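Local coordinates for insecticidal protein (Brevibacillus laterosporus, PDB 7ML9) that is active against the western corn rootworm and probably acts by forming a beta-barrel pore in target membranes, at residues 35-40 and 80-85; 84-89 and 146-151; 259-262 and 267-270. One frame throughout, in Å; residues are numbered along the deposited sequence. Where two conformers were deposited one is given.

Contact 1. Residues 35-40 and 80-85; sequences LAREDE and ERRISQ. With EDO (1,2-ethanediol), chain H.
R82 bends at chi2 (-72°), E40 leaves helix 28-48 with CG anti to the backbone N (chi1 -176°), and the two side chains cross at about a right angle, R82 presenting its NH1/NH2 end to the carboxylate. NH1 of R82 lies 2.7 Å from OE2 of E40 in a nearly straight bond, and NH2 of R82 2.8 Å from OE1 of E40. The two planes stand 58° apart, so OE2 is met from above the carboxylate plane and OE1 on its syn side. CG of R37 lies over one face of the R82 guanidinium, toward its rim, 3.6 Å from NE of R82, and CB of A36 lies 4.0 Å from CD of R82. NE of R37 and NE of R82, 4.0 Å apart, are like charges that D56 bridges by a salt bridge to each. O of W228 also accepts from NH1 of R82, and N of V230 gives a bond to OE2 of E40. O1 of 1,2-ethanediol, probably from the crystallisation liquor, donates to OD2 of D39 at 2.6 Å. This buried salt-bridge network pins the N-terminal helix to the 3-10 turn before strand 83-84, at the helical end of an ETX/MTX2-type, aerolysin-like toxin.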
loop_
_atom_site.group_PDB
_atom_site.type_symbol
_atom_site.label_atom_id
_atom_site.label_comp_id
_atom_site.label_asym_id
_atom_site.label_seq_id
_atom_site.Cartn_x
_atom_site.Cartn_y
_atom_site.Cartn_z
ATOM N N LEU A 35 22.215 -5.662 -15.186
ATOM C CA LEU A 35 23.057 -4.540 -14.779
ATOM C C LEU A 35 24.542 -4.857 -14.989
ATOM O O LEU A 35 25.305 -4.020 -15.499
ATOM C CB LEU A 35 22.786 -4.198 -13.313
ATOM C CG LEU A 35 23.564 -3.038 -12.704
ATOM C CD1 LEU A 35 23.139 -1.747 -13.399
ATOM C CD2 LEU A 35 23.307 -2.964 -11.175
ATOM N N ALA A 36 24.979 -6.056 -14.571
ATOM C CA ALA A 36 26.375 -6.449 -14.808
ATOM C C ALA A 36 26.685 -6.517 -16.302
ATOM O O ALA A 36 27.737 -6.039 -16.747
ATOM C CB ALA A 36 26.689 -7.792 -14.129
ATOM N N ARG A 37 25.779 -7.095 -17.095
ATOM C CA ARG A 37 25.988 -7.162 -18.541
ATOM C C ARG A 37 26.049 -5.769 -19.172
ATOM O O ARG A 37 26.791 -5.558 -20.139
ATOM C CB ARG A 37 24.883 -7.994 -19.199
ATOM C CG ARG A 37 24.848 -9.464 -18.730
ATOM C CD ARG A 37 23.604 -10.186 -19.232
ATOM N NE ARG A 37 23.541 -11.527 -18.658
ATOM C CZ ARG A 37 22.494 -12.026 -18.007
ATOM N NH1 ARG A 37 21.382 -11.301 -17.859
ATOM N NH2 ARG A 37 22.557 -13.266 -17.518
ATOM N N GLU A 38 25.264 -4.812 -18.660
ATOM C CA GLU A 38 25.285 -3.456 -19.221
ATOM C C GLU A 38 26.636 -2.799 -19.003
ATOM O O GLU A 38 27.205 -2.205 -19.924
ATOM C CB GLU A 38 24.186 -2.578 -18.599
ATOM C CG GLU A 38 22.792 -3.077 -18.824
ATOM C CD GLU A 38 22.230 -2.663 -20.165
ATOM O OE1 GLU A 38 22.921 -1.916 -20.894
ATOM O OE2 GLU A 38 21.092 -3.075 -20.483
ATOM N N ASP A 39 27.159 -2.883 -17.778
ATOM C CA ASP A 39 28.458 -2.292 -17.476
ATOM C C ASP A 39 29.552 -2.931 -18.322
ATOM O O ASP A 39 30.414 -2.234 -18.869
ATOM C CB ASP A 39 28.759 -2.459 -15.990
ATOM C CG ASP A 39 30.052 -1.771 -15.558
ATOM O OD1 ASP A 39 30.512 -0.811 -16.214
ATOM O OD2 ASP A 39 30.601 -2.181 -14.527
ATOM N N GLU A 40 29.513 -4.258 -18.452
ATOM C CA GLU A 40 30.470 -4.978 -19.293
ATOM C C GLU A 40 30.470 -4.432 -20.718
ATOM O O GLU A 40 31.496 -3.954 -21.214
ATOM C CB GLU A 40 30.127 -6.467 -19.280
ATOM C CG GLU A 40 31.101 -7.393 -20.033
ATOM C CD GLU A 40 30.722 -8.850 -19.817
ATOM O OE1 GLU A 40 29.832 -9.363 -20.548
ATOM O OE2 GLU A 40 31.281 -9.467 -18.889
ATOM N N GLU A 80 23.998 -17.240 -13.556
ATOM C CA GLU A 80 23.923 -16.998 -12.117
ATOM C C GLU A 80 25.179 -16.326 -11.564
ATOM O O GLU A 80 25.103 -15.583 -10.579
ATOM C CB GLU A 80 23.678 -18.335 -11.412
ATOM C CG GLU A 80 23.590 -18.285 -9.907
ATOM C CD GLU A 80 23.648 -19.693 -9.302
ATOM O OE1 GLU A 80 22.701 -20.483 -9.533
ATOM O OE2 GLU A 80 24.638 -20.003 -8.608
ATOM N N ARG A 81 26.341 -16.565 -12.170
ATOM C CA ARG A 81 27.568 -15.983 -11.635
ATOM C C ARG A 81 27.775 -14.515 -12.018
ATOM O O ARG A 81 28.817 -13.952 -11.660
ATOM C CB ARG A 81 28.776 -16.817 -12.060
ATOM C CG ARG A 81 28.861 -18.114 -11.217
ATOM C CD ARG A 81 29.963 -19.031 -11.649
ATOM N NE ARG A 81 31.314 -18.560 -11.366
ATOM C CZ ARG A 81 31.979 -18.713 -10.220
ATOM N NH1 ARG A 81 33.230 -18.284 -10.123
ATOM N NH2 ARG A 81 31.411 -19.280 -9.161
ATOM N N ARG A 82 26.807 -13.873 -12.674
ATOM C CA ARG A 82 26.870 -12.418 -12.837
ATOM C C ARG A 82 26.723 -11.685 -11.512
ATOM O O ARG A 82 27.136 -10.522 -11.402
ATOM C CB ARG A 82 25.774 -11.952 -13.797
ATOM C CG ARG A 82 25.984 -12.301 -15.255
ATOM C CD ARG A 82 27.116 -11.441 -15.830
ATOM N NE ARG A 82 27.299 -11.662 -17.263
ATOM C CZ ARG A 82 28.278 -11.102 -17.969
ATOM N NH1 ARG A 82 29.157 -10.300 -17.370
ATOM N NH2 ARG A 82 28.374 -11.332 -19.272
ATOM N N ILE A 83 26.116 -12.315 -10.503
ATOM C CA ILE A 83 25.907 -11.682 -9.204
ATOM C C ILE A 83 26.306 -12.644 -8.094
ATOM O O ILE A 83 25.967 -13.828 -8.137
ATOM C CB ILE A 83 24.437 -11.245 -9.021
ATOM C CG1 ILE A 83 24.070 -10.176 -10.063
ATOM C CG2 ILE A 83 24.222 -10.714 -7.604
ATOM C CD1 ILE A 83 24.714 -8.830 -9.784
ATOM N N SER A 84 27.030 -12.150 -7.108
ATOM C CA SER A 84 27.312 -12.947 -5.925
ATOM C C SER A 84 26.956 -12.121 -4.708
ATOM O O SER A 84 26.818 -10.900 -4.789
ATOM C CB SER A 84 28.783 -13.400 -5.861
ATOM O OG SER A 84 29.640 -12.291 -5.616
ATOM N N GLN A 85 26.814 -12.810 -3.571
ATOM C CA GLN A 85 26.454 -12.191 -2.302
ATOM C C GLN A 85 25.116 -11.460 -2.389
ATOM O O GLN A 85 24.922 -10.429 -1.740
ATOM C CB GLN A 85 27.548 -11.242 -1.806
ATOM C CG GLN A 85 28.769 -11.940 -1.227
ATOM C CD GLN A 85 29.935 -10.989 -1.055
ATOM O OE1 GLN A 85 29.835 -9.986 -0.342
ATOM N NE2 GLN A 85 31.048 -11.293 -1.706
HETATM C C1 EDO H . 32.959 -0.251 -12.593
HETATM O O1 EDO H . 32.422 -0.443 -13.909
HETATM C C2 EDO H . 32.006 0.592 -11.757
HETATM O O2 EDO H . 32.763 1.221 -10.720
#

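Contact 2. Residues 84-89 and 146-151; sequences SQYKVN and LKLGVK
Y86 reaches across to the backbone of L148, its hydroxyl OH giving a hydrogen bond to O of L148 at 2.8 Å. The acceptor sits at the edge of the phenol ring, close to its plane, whereas the hydroxyl approaches the carbonyl at a C=O...O angle of 116° and 28° off the carbonyl plane. OH of Y86 also lies 3.6 Å from CD2 of L148. Next to this polar link is a small apolar patch centred on one methyl: CG2 of V88 lies 4.0 Å from CB of L148 and also 4.0 Å from CG1 of V150.

In Y86, CG is anti to the backbone N (chi1 171°), which carries the ring out toward 146-151. V88 sits two residues on along the same strand, so both side chains face 146-151 while K87 between them points away. On the other side the chain leaves strand 130-147 and passes through G149, where phi is positive and a CB would be jammed against the preceding carbonyl O.

Farther out, V28, Q29 and L32 of helix 28-48 pack on Y86, and L148 touches V28, F173, A221 and V223. Backbone hydrogen bonds pair K87 with G224 and N89 with N222 of strand 201-229. The contact joins the start of strand 86-115 to the loop after strand 130-147, with a tyrosine-to-carbonyl hydrogen bond across it, in the long-stranded fold of the aerolysin-like family.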
loop_
_atom_site.group_PDB
_atom_site.type_symbol
_atom_site.label_atom_id
_atom_site.label_comp_id
_atom_site.label_asym_id
_atom_site.label_seq_id
_atom_site.Cartn_x
_atom_site.Cartn_y
_atom_site.Cartn_z
ATOM N N SER A 84 27.030 -12.150 -7.108
ATOM C CA SER A 84 27.312 -12.947 -5.925
ATOM C C SER A 84 26.956 -12.121 -4.708
ATOM O O SER A 84 26.818 -10.900 -4.789
ATOM C CB SER A 84 28.783 -13.400 -5.861
ATOM O OG SER A 84 29.640 -12.291 -5.616
ATOM N N GLN A 85 26.814 -12.810 -3.571
ATOM C CA GLN A 85 26.454 -12.191 -2.302
ATOM C C GLN A 85 25.116 -11.460 -2.389
ATOM O O GLN A 85 24.922 -10.429 -1.740
ATOM C CB GLN A 85 27.548 -11.242 -1.806
ATOM C CG GLN A 85 28.769 -11.940 -1.227
ATOM C CD GLN A 85 29.935 -10.989 -1.055
ATOM O OE1 GLN A 85 29.835 -9.986 -0.342
ATOM N NE2 GLN A 85 31.048 -11.293 -1.706
ATOM N N TYR A 86 24.195 -11.989 -3.189
ATOM C CA TYR A 86 22.875 -11.378 -3.313
ATOM C C TYR A 86 22.105 -11.570 -2.011
ATOM O O TYR A 86 22.054 -12.677 -1.473
ATOM C CB TYR A 86 22.113 -11.995 -4.483
ATOM C CG TYR A 86 20.662 -11.559 -4.533
ATOM C CD1 TYR A 86 20.310 -10.314 -5.032
ATOM C CD2 TYR A 86 19.647 -12.382 -4.052
ATOM C CE1 TYR A 86 18.968 -9.898 -5.057
ATOM C CE2 TYR A 86 18.312 -11.974 -4.066
ATOM C CZ TYR A 86 17.980 -10.738 -4.576
ATOM O OH TYR A 86 16.656 -10.328 -4.605
ATOM N N LYS A 87 21.495 -10.497 -1.509
ATOM C CA LYS A 87 20.855 -10.539 -0.205
ATOM C C LYS A 87 19.746 -9.501 -0.169
ATOM O O LYS A 87 19.938 -8.381 -0.635
ATOM C CB LYS A 87 21.880 -10.254 0.904
ATOM C CG LYS A 87 21.337 -10.322 2.311
ATOM C CD LYS A 87 22.483 -10.496 3.297
ATOM C CE LYS A 87 22.010 -11.138 4.594
ATOM N NZ LYS A 87 21.363 -10.130 5.476
ATOM N N VAL A 88 18.591 -9.861 0.383
ATOM C CA VAL A 88 17.566 -8.868 0.683
ATOM C C VAL A 88 17.859 -8.365 2.092
ATOM O O VAL A 88 17.778 -9.127 3.056
ATOM C CB VAL A 88 16.153 -9.447 0.570
ATOM C CG1 VAL A 88 15.135 -8.365 0.871
ATOM C CG2 VAL A 88 15.928 -10.030 -0.823
ATOM N N ASN A 89 18.232 -7.094 2.213
ATOM C CA ASN A 89 18.652 -6.536 3.498
ATOM C C ASN A 89 17.488 -5.996 4.321
ATOM O O ASN A 89 17.482 -6.137 5.547
ATOM C CB ASN A 89 19.657 -5.405 3.290
ATOM C CG ASN A 89 20.876 -5.851 2.521
ATOM O OD1 ASN A 89 21.472 -6.871 2.848
ATOM N ND2 ASN A 89 21.252 -5.089 1.496
ATOM N N LEU A 146 7.685 -7.298 -6.732
ATOM C CA LEU A 146 9.131 -7.493 -6.730
ATOM C C LEU A 146 9.398 -8.970 -6.474
ATOM O O LEU A 146 9.057 -9.495 -5.405
ATOM C CB LEU A 146 9.812 -6.606 -5.681
ATOM C CG LEU A 146 9.668 -5.081 -5.811
ATOM C CD1 LEU A 146 10.215 -4.353 -4.581
ATOM C CD2 LEU A 146 10.342 -4.560 -7.056
ATOM N N LYS A 147 9.971 -9.648 -7.466
ATOM C CA LYS A 147 10.390 -11.044 -7.320
ATOM C C LYS A 147 11.809 -11.041 -6.766
ATOM O O LYS A 147 12.765 -10.736 -7.482
ATOM C CB LYS A 147 10.314 -11.778 -8.652
ATOM C CG LYS A 147 10.682 -13.250 -8.532
ATOM C CD LYS A 147 10.300 -14.033 -9.775
ATOM C CE LYS A 147 11.160 -15.282 -9.906
ATOM N NZ LYS A 147 10.523 -16.301 -10.792
ATOM N N LEU A 148 11.945 -11.356 -5.481
ATOM C CA LEU A 148 13.203 -11.207 -4.772
ATOM C C LEU A 148 13.896 -12.527 -4.481
ATOM O O LEU A 148 15.012 -12.508 -3.956
ATOM C CB LEU A 148 12.974 -10.440 -3.467
ATOM C CG LEU A 148 12.593 -8.973 -3.685
ATOM C CD1 LEU A 148 11.871 -8.418 -2.454
ATOM C CD2 LEU A 148 13.861 -8.148 -3.986
ATOM N N GLY A 149 13.281 -13.662 -4.815
ATOM C CA GLY A 149 13.870 -14.959 -4.547
ATOM C C GLY A 149 13.574 -15.508 -3.170
ATOM O O GLY A 149 14.071 -16.589 -2.823
ATOM N N VAL A 150 12.784 -14.789 -2.376
ATOM C CA VAL A 150 12.399 -15.188 -1.031
ATOM C C VAL A 150 11.100 -14.457 -0.722
ATOM O O VAL A 150 10.878 -13.331 -1.186
ATOM C CB VAL A 150 13.511 -14.870 -0.000
ATOM C CG1 VAL A 150 13.914 -13.394 -0.056
ATOM C CG2 VAL A 150 13.085 -15.247 1.399
ATOM N N LYS A 151 10.218 -15.113 0.030
ATOM C CA LYS A 151 8.970 -14.465 0.407
ATOM C C LYS A 151 9.272 -13.198 1.193
ATOM O O LYS A 151 10.026 -13.214 2.170
ATOM C CB LYS A 151 8.088 -15.414 1.225
ATOM C CG LYS A 151 6.697 -14.840 1.514
ATOM C CD LYS A 151 6.159 -15.305 2.856
ATOM C CE LYS A 151 4.797 -14.696 3.149
ATOM N NZ LYS A 151 4.451 -14.895 4.593
#

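Contact 3. Residues 259-262 and 267-270; sequences NFQP and VIVK
Strands 260-262 and 267-270 run antiparallel as the two arms of a beta hairpin, with 159° between their directions, and their short axes approach to 4.5 Å. Q261 and I268 form the hydrogen-bonded pair, with N of I268 2.7 Å from O of Q261 in a nearly straight bond and N of Q261 2.9 Å from O of I268. F260 with V269 and P262 with V267 are non-hydrogen-bonded pairs. P262 has no N-H to give.

F260, P262, V267 and V269 share one face of the hairpin. There CG2 of V269 lies over a face of the F260 ring, 3.9 Å from its centroid and 13° off the normal, a CH-pi contact, while CG2 of V267 touches the ring edge at CD2 of F260. The phenyl also packs against L246 of helix 242-252 and R31 of helix 28-48, and V269 touches V28. Q261 and I268 take the other face.

In one of its two conformers the N259 side chain turns back, CG between the backbone N and the carbonyl carbon (chi1 64°), and ND2 of N259 donates to O of K270 at 3.2 Å, the acceptor lying near the amide plane. Beyond the last pair, N of K270 lies 3.0 Å from O of N259.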
loop_
_atom_site.group_PDB
_atom_site.type_symbol
_atom_site.label_atom_id
_atom_site.label_comp_id
_atom_site.label_asym_id
_atom_site.label_seq_id
_atom_site.Cartn_x
_atom_site.Cartn_y
_atom_site.Cartn_z
ATOM N N ASN A 259 13.291 1.906 -11.758
ATOM C CA ASN A 259 12.779 1.664 -10.415
ATOM C C ASN A 259 13.862 1.175 -9.459
ATOM O O ASN A 259 13.547 0.561 -8.434
ATOM C CB ASN A 259 11.590 0.692 -10.454
ATOM C CG ASN A 259 11.956 -0.690 -10.962
ATOM O OD1 ASN A 259 12.792 -0.842 -11.846
ATOM N ND2 ASN A 259 11.305 -1.715 -10.406
ATOM N N PHE A 260 15.131 1.461 -9.763
ATOM C CA PHE A 260 16.256 1.163 -8.892
ATOM C C PHE A 260 16.927 2.468 -8.498
ATOM O O PHE A 260 16.977 3.421 -9.281
ATOM C CB PHE A 260 17.312 0.268 -9.574
ATOM C CG PHE A 260 16.855 -1.146 -9.850
ATOM C CD1 PHE A 260 15.938 -1.406 -10.853
ATOM C CD2 PHE A 260 17.374 -2.214 -9.126
ATOM C CE1 PHE A 260 15.530 -2.709 -11.122
ATOM C CE2 PHE A 260 16.976 -3.525 -9.400
ATOM C CZ PHE A 260 16.048 -3.762 -10.390
ATOM N N GLN A 261 17.473 2.488 -7.287
ATOM C CA GLN A 261 18.154 3.645 -6.765
ATOM C C GLN A 261 19.374 3.159 -5.994
ATOM O O GLN A 261 19.249 2.235 -5.175
ATOM C CB GLN A 261 17.199 4.408 -5.840
ATOM C CG GLN A 261 17.676 5.714 -5.298
ATOM C CD GLN A 261 16.582 6.334 -4.426
ATOM O OE1 GLN A 261 15.536 6.741 -4.927
ATOM N NE2 GLN A 261 16.811 6.374 -3.127
ATOM N N PRO A 262 20.553 3.749 -6.205
ATOM C CA PRO A 262 21.715 3.337 -5.412
ATOM C C PRO A 262 21.587 3.774 -3.962
ATOM O O PRO A 262 20.986 4.803 -3.643
ATOM C CB PRO A 262 22.897 4.036 -6.100
ATOM C CG PRO A 262 22.303 5.164 -6.859
ATOM C CD PRO A 262 20.890 4.755 -7.228
ATOM N N VAL A 267 21.407 -1.420 -3.489
ATOM C CA VAL A 267 20.429 -0.719 -4.305
ATOM C C VAL A 267 19.062 -0.884 -3.645
ATOM O O VAL A 267 18.786 -1.880 -2.965
ATOM C CB VAL A 267 20.378 -1.210 -5.776
ATOM C CG1 VAL A 267 21.802 -1.248 -6.439
ATOM C CG2 VAL A 267 19.743 -2.540 -5.845
ATOM N N ILE A 268 18.210 0.111 -3.843
ATOM C CA ILE A 268 16.815 0.051 -3.404
ATOM C C ILE A 268 15.952 -0.125 -4.641
ATOM O O ILE A 268 16.082 0.635 -5.608
ATOM C CB ILE A 268 16.418 1.317 -2.624
ATOM C CG1 ILE A 268 17.247 1.438 -1.354
ATOM C CG2 ILE A 268 14.917 1.310 -2.306
ATOM C CD1 ILE A 268 17.152 2.806 -0.706
ATOM N N VAL A 269 15.083 -1.132 -4.624
ATOM C CA VAL A 269 14.185 -1.393 -5.739
ATOM C C VAL A 269 12.758 -1.100 -5.283
ATOM O O VAL A 269 12.401 -1.373 -4.136
ATOM C CB VAL A 269 14.343 -2.834 -6.268
ATOM C CG1 VAL A 269 13.976 -3.878 -5.225
ATOM C CG2 VAL A 269 13.540 -3.020 -7.540
ATOM N N LYS A 270 11.954 -0.525 -6.173
ATOM C CA LYS A 270 10.633 -0.011 -5.817
ATOM C C LYS A 270 9.556 -0.757 -6.582
ATOM O O LYS A 270 9.677 -0.947 -7.797
ATOM C CB LYS A 270 10.525 1.485 -6.107
ATOM C CG LYS A 270 9.216 2.112 -5.619
ATOM C CD LYS A 270 9.025 3.519 -6.167
ATOM C CE LYS A 270 8.034 3.511 -7.324
ATOM N NZ LYS A 270 6.632 3.291 -6.860
#

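From the N terminus, helix 28-48 comes first, and contact 1 closes a loop of some forty residues by bringing 80-85 back to it. At S84 and Q85 the chain turns a corner and enters strand 86-115. Contact 2 then closes a longer loop, made largely of strand, when the end of strand 130-147 returns beside the start of 86-115. Contact 3 follows as a local hairpin. The loops run in series, the first two overlapping only at the shared corner 84-85; none nests in another. Contacts 2 and 3 touch where CD2 of L146 lies 3.6 Å from CG2 of V269. Contact 1 ties helix 28-48 to the mixed sheet, to which strand 86-115 and the hairpin themselves belong.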